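Cystathionine beta-lyases/cystathionine gamma-synthases (Corynebacterium glutamicum, PDB 5X5H) probably catalyses the pyridoxal-phosphate-dependent condensation of O-succinyl-L-homoserine with L-cysteine to give L,L-cystathionine and succinate. Local coordinates at residues 90-101 with 139-148. Numbering follows the deposited sequence.
Sequences FRIILKPGDHIV and AIKDNTKLIW
H99 meets T144 through ND1, 2.8 Å from T144 OG1 in a hydrogen bond at the edge of the imidazole. The two side chains lie side by side. K141 CE sits over the centre of one ring face, 3.5 Å from the H99 ring centroid, in a CH-pi contact. H99 CG is anti to the backbone N (chi1 176°), which brings ND1 beside T144 OG1 and one ring face under K141 CE. N143 ND2 gives a nearly straight bond (174°) to G97 O, 2.8 Å away and in the amide plane. K145 CG lies against the D98 carboxylate. Bends at chi2 and chi4 curl the chain back, and NZ reaches D98 OD1 at 3.2 Å from above the carboxylate plane, a salt bridge.

Strands 99-101 and 144-148 are parallel neighbours in the seven-stranded mixed sheet of the PLP-binding domain. A beta bulge at K145 shifts the register: H99 O accepts from K145 N, then V101 N bonds to L146 O and V101 O to W148 N. L146 N is buried and has no partner.

On the L146 side, helix 82-93 packs on the sheet. L146 CD2 touches F90 CD1 at 3.8 Å. I93 CG2 and, just after the helix, L94 CD2 both touch L146 CB. The F90 edge meets the W148 face, planes at 74°. The W148 side chain lies about 7 Å from the bound cofactor.

Further out, T126 bonds H99 NE2, E124 holds K141 NZ and N143 ND2, and D98 OD2 accepts from K95 N.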
loop_
_atom_site.group_PDB
_atom_site.type_symbol
_atom_site.label_atom_id
_atom_site.label_comp_id
_atom_site.label_asym_id
_atom_site.label_seq_id
_atom_site.Cartn_x
_atom_site.Cartn_y
_atom_site.Cartn_z
ATOM N N PHE A 90 -26.884 11.444 -9.752
ATOM C CA PHE A 90 -27.910 11.384 -10.753
ATOM C C PHE A 90 -29.061 10.487 -10.245
ATOM O O PHE A 90 -30.270 10.771 -10.427
ATOM C CB PHE A 90 -27.495 10.878 -12.137
ATOM C CG PHE A 90 -26.694 11.814 -12.992
ATOM C CD1 PHE A 90 -26.414 13.124 -12.685
ATOM C CD2 PHE A 90 -26.131 11.298 -14.114
ATOM C CE1 PHE A 90 -25.617 13.936 -13.551
ATOM C CE2 PHE A 90 -25.368 12.095 -14.967
ATOM C CZ PHE A 90 -25.162 13.382 -14.670
ATOM N N ARG A 91 -28.733 9.310 -9.691
ATOM C CA ARG A 91 -29.725 8.330 -9.281
ATOM C C ARG A 91 -30.475 8.781 -8.102
ATOM O O ARG A 91 -31.587 8.248 -7.922
ATOM C CB ARG A 91 -29.023 6.949 -9.105
ATOM C CG ARG A 91 -28.600 6.437 -10.459
ATOM C CD ARG A 91 -27.550 5.365 -10.241
ATOM N NE ARG A 91 -28.230 4.123 -10.025
ATOM C CZ ARG A 91 -27.637 2.960 -9.808
ATOM N NH1 ARG A 91 -26.334 2.899 -9.772
ATOM N NH2 ARG A 91 -28.376 1.876 -9.812
ATOM N N ILE A 92 -29.928 9.613 -7.268
ATOM C CA ILE A 92 -30.639 10.176 -6.114
ATOM C C ILE A 92 -31.633 11.264 -6.588
ATOM O O ILE A 92 -32.790 11.303 -6.201
ATOM C CB ILE A 92 -29.670 10.755 -5.110
ATOM C CG1 ILE A 92 -28.928 9.590 -4.454
ATOM C CG2 ILE A 92 -30.369 11.607 -4.053
ATOM C CD1 ILE A 92 -27.723 10.039 -3.698
ATOM N N ILE A 93 -31.166 12.151 -7.462
ATOM C CA ILE A 93 -31.917 13.354 -7.808
ATOM C C ILE A 93 -32.950 13.028 -8.871
ATOM O O ILE A 93 -34.023 13.705 -8.849
ATOM C CB ILE A 93 -30.954 14.440 -8.240
ATOM C CG1 ILE A 93 -30.142 14.908 -7.047
ATOM C CG2 ILE A 93 -31.723 15.699 -8.785
ATOM C CD1 ILE A 93 -29.049 15.878 -7.312
ATOM N N LEU A 94 -32.698 12.127 -9.764
ATOM C CA LEU A 94 -33.554 11.886 -10.946
ATOM C C LEU A 94 -34.243 10.526 -10.774
ATOM O O LEU A 94 -33.730 9.569 -10.108
ATOM C CB LEU A 94 -32.687 11.771 -12.163
ATOM C CG LEU A 94 -31.846 13.011 -12.492
ATOM C CD1 LEU A 94 -30.812 12.744 -13.509
ATOM C CD2 LEU A 94 -32.668 14.220 -12.933
ATOM N N LYS A 95 -35.384 10.416 -11.446
ATOM C CA LYS A 95 -36.119 9.195 -11.748
ATOM C C LYS A 95 -36.667 9.223 -13.143
ATOM O O LYS A 95 -36.616 10.313 -13.763
ATOM C CB LYS A 95 -37.304 9.068 -10.700
ATOM C CG LYS A 95 -36.865 8.935 -9.258
ATOM C CD LYS A 95 -36.055 7.642 -9.019
ATOM C CE LYS A 95 -35.417 7.618 -7.606
ATOM N NZ LYS A 95 -34.452 8.722 -7.379
ATOM N N PRO A 96 -37.164 8.105 -13.676
ATOM C CA PRO A 96 -37.839 8.176 -15.009
ATOM C C PRO A 96 -38.879 9.302 -15.059
ATOM O O PRO A 96 -39.569 9.590 -14.091
ATOM C CB PRO A 96 -38.496 6.820 -15.129
ATOM C CG PRO A 96 -37.562 5.907 -14.256
ATOM C CD PRO A 96 -37.325 6.732 -13.095
ATOM N N GLY A 97 -38.789 10.001 -16.198
ATOM C CA GLY A 97 -39.674 11.135 -16.396
ATOM C C GLY A 97 -39.123 12.486 -16.002
ATOM O O GLY A 97 -39.791 13.530 -16.188
ATOM N N ASP A 98 -37.989 12.578 -15.301
ATOM C CA ASP A 98 -37.405 13.813 -14.894
ATOM C C ASP A 98 -36.425 14.331 -16.003
ATOM O O ASP A 98 -36.130 13.637 -16.919
ATOM C CB ASP A 98 -36.581 13.552 -13.614
ATOM C CG ASP A 98 -37.422 13.347 -12.390
ATOM O OD1 ASP A 98 -38.615 13.709 -12.387
ATOM O OD2 ASP A 98 -36.877 12.796 -11.368
ATOM N N HIS A 99 -36.060 15.558 -15.875
ATOM C CA HIS A 99 -35.221 16.281 -16.810
ATOM C C HIS A 99 -34.057 16.950 -16.188
ATOM O O HIS A 99 -34.098 17.438 -15.062
ATOM C CB HIS A 99 -36.189 17.323 -17.515
ATOM C CG HIS A 99 -35.557 18.257 -18.473
ATOM N ND1 HIS A 99 -35.336 19.561 -18.150
ATOM C CD2 HIS A 99 -35.235 18.097 -19.786
ATOM C CE1 HIS A 99 -34.814 20.161 -19.207
ATOM N NE2 HIS A 99 -34.765 19.323 -20.206
ATOM N N ILE A 100 -32.968 16.968 -16.926
ATOM C CA ILE A 100 -31.720 17.675 -16.604
ATOM C C ILE A 100 -31.399 18.843 -17.579
ATOM O O ILE A 100 -31.526 18.594 -18.834
ATOM C CB ILE A 100 -30.513 16.732 -16.753
ATOM C CG1 ILE A 100 -30.703 15.441 -16.121
ATOM C CG2 ILE A 100 -29.225 17.447 -16.254
ATOM C CD1 ILE A 100 -29.644 14.443 -16.529
ATOM N N VAL A 101 -30.963 19.950 -17.092
ATOM C CA VAL A 101 -30.356 21.020 -17.886
ATOM C C VAL A 101 -28.833 20.848 -17.720
ATOM O O VAL A 101 -28.333 20.842 -16.556
ATOM C CB VAL A 101 -30.814 22.388 -17.460
ATOM C CG1 VAL A 101 -30.117 23.478 -18.276
ATOM C CG2 VAL A 101 -32.340 22.506 -17.620
ATOM N N ALA A 139 -34.708 26.919 -20.277
ATOM C CA ALA A 139 -34.708 25.534 -20.418
ATOM C C ALA A 139 -35.319 24.723 -19.239
ATOM O O ALA A 139 -35.516 23.516 -19.420
ATOM C CB ALA A 139 -33.282 25.081 -20.612
ATOM N N ILE A 140 -35.520 25.406 -18.145
ATOM C CA ILE A 140 -36.139 24.788 -16.936
ATOM C C ILE A 140 -37.623 24.521 -17.215
ATOM O O ILE A 140 -38.311 25.494 -17.681
ATOM C CB ILE A 140 -35.984 25.662 -15.731
ATOM C CG1 ILE A 140 -34.488 25.918 -15.379
ATOM C CG2 ILE A 140 -36.755 25.099 -14.523
ATOM C CD1 ILE A 140 -34.240 26.921 -14.319
ATOM N N LYS A 141 -38.035 23.275 -17.074
ATOM C CA LYS A 141 -39.428 22.803 -17.237
ATOM C C LYS A 141 -39.961 22.318 -15.874
ATOM O O LYS A 141 -39.246 22.299 -14.876
ATOM C CB LYS A 141 -39.447 21.649 -18.233
ATOM C CG LYS A 141 -38.754 21.911 -19.571
ATOM C CD LYS A 141 -39.052 20.858 -20.562
ATOM C CE LYS A 141 -38.471 19.521 -20.178
ATOM N NZ LYS A 141 -38.843 18.433 -21.078
ATOM N N ASP A 142 -41.226 21.960 -15.849
ATOM C CA ASP A 142 -41.846 21.570 -14.600
ATOM C C ASP A 142 -41.263 20.271 -14.067
ATOM O O ASP A 142 -41.181 20.136 -12.852
ATOM C CB ASP A 142 -43.314 21.356 -14.899
ATOM C CG ASP A 142 -44.089 22.663 -14.957
ATOM O OD1 ASP A 142 -43.580 23.745 -14.607
ATOM O OD2 ASP A 142 -45.258 22.588 -15.352
ATOM N N ASN A 143 -40.729 19.472 -14.952
ATOM C CA ASN A 143 -40.073 18.209 -14.592
ATOM C C ASN A 143 -38.528 18.309 -14.386
ATOM O O ASN A 143 -37.910 17.273 -14.181
ATOM C CB ASN A 143 -40.439 17.049 -15.440
ATOM C CG ASN A 143 -39.989 17.122 -16.870
ATOM O OD1 ASN A 143 -39.903 18.299 -17.389
ATOM N ND2 ASN A 143 -39.691 16.001 -17.553
ATOM N N THR A 144 -37.980 19.495 -14.494
ATOM C CA THR A 144 -36.491 19.687 -14.324
ATOM C C THR A 144 -36.217 19.451 -12.889
ATOM O O THR A 144 -36.663 20.186 -12.043
ATOM C CB THR A 144 -36.066 21.057 -14.736
ATOM O OG1 THR A 144 -36.413 21.220 -16.148
ATOM C CG2 THR A 144 -34.482 21.176 -14.622
ATOM N N LYS A 145 -35.322 18.465 -12.605
ATOM C CA LYS A 145 -34.848 18.203 -11.229
ATOM C C LYS A 145 -33.411 18.549 -10.989
ATOM O O LYS A 145 -32.984 18.691 -9.858
ATOM C CB LYS A 145 -35.075 16.707 -10.919
ATOM C CG LYS A 145 -36.502 16.255 -11.001
ATOM C CD LYS A 145 -37.346 16.955 -9.948
ATOM C CE LYS A 145 -38.617 16.160 -9.723
ATOM N NZ LYS A 145 -39.399 16.427 -10.862
ATOM N N LEU A 146 -32.663 18.847 -12.055
ATOM C CA LEU A 146 -31.201 19.014 -11.940
ATOM C C LEU A 146 -30.731 20.006 -12.972
ATOM O O LEU A 146 -31.014 19.832 -14.178
ATOM C CB LEU A 146 -30.568 17.638 -12.168
ATOM C CG LEU A 146 -29.046 17.585 -12.005
ATOM C CD1 LEU A 146 -28.518 18.107 -10.697
ATOM C CD2 LEU A 146 -28.648 16.104 -12.241
ATOM N N ILE A 147 -29.955 20.943 -12.526
ATOM C CA ILE A 147 -29.109 21.802 -13.421
ATOM C C ILE A 147 -27.645 21.429 -13.079
ATOM O O ILE A 147 -27.247 21.561 -11.895
ATOM C CB ILE A 147 -29.364 23.278 -13.173
ATOM C CG1 ILE A 147 -30.889 23.585 -13.325
ATOM C CG2 ILE A 147 -28.521 24.171 -14.113
ATOM C CD1 ILE A 147 -31.216 25.005 -12.960
ATOM N N TRP A 148 -26.917 20.947 -14.059
ATOM C CA TRP A 148 -25.551 20.468 -13.905
ATOM C C TRP A 148 -24.580 21.486 -14.468
ATOM O O TRP A 148 -24.638 21.762 -15.698
ATOM C CB TRP A 148 -25.388 19.137 -14.615
ATOM C CG TRP A 148 -24.059 18.513 -14.286
ATOM C CD1 TRP A 148 -22.886 18.621 -14.966
ATOM C CD2 TRP A 148 -23.826 17.681 -13.151
ATOM N NE1 TRP A 148 -21.913 17.857 -14.333
ATOM C CE2 TRP A 148 -22.475 17.326 -13.198
ATOM C CE3 TRP A 148 -24.651 17.177 -12.129
ATOM C CZ2 TRP A 148 -21.923 16.438 -12.258
ATOM C CZ3 TRP A 148 -24.071 16.299 -11.149
ATOM C CH2 TRP A 148 -22.724 15.945 -11.270
#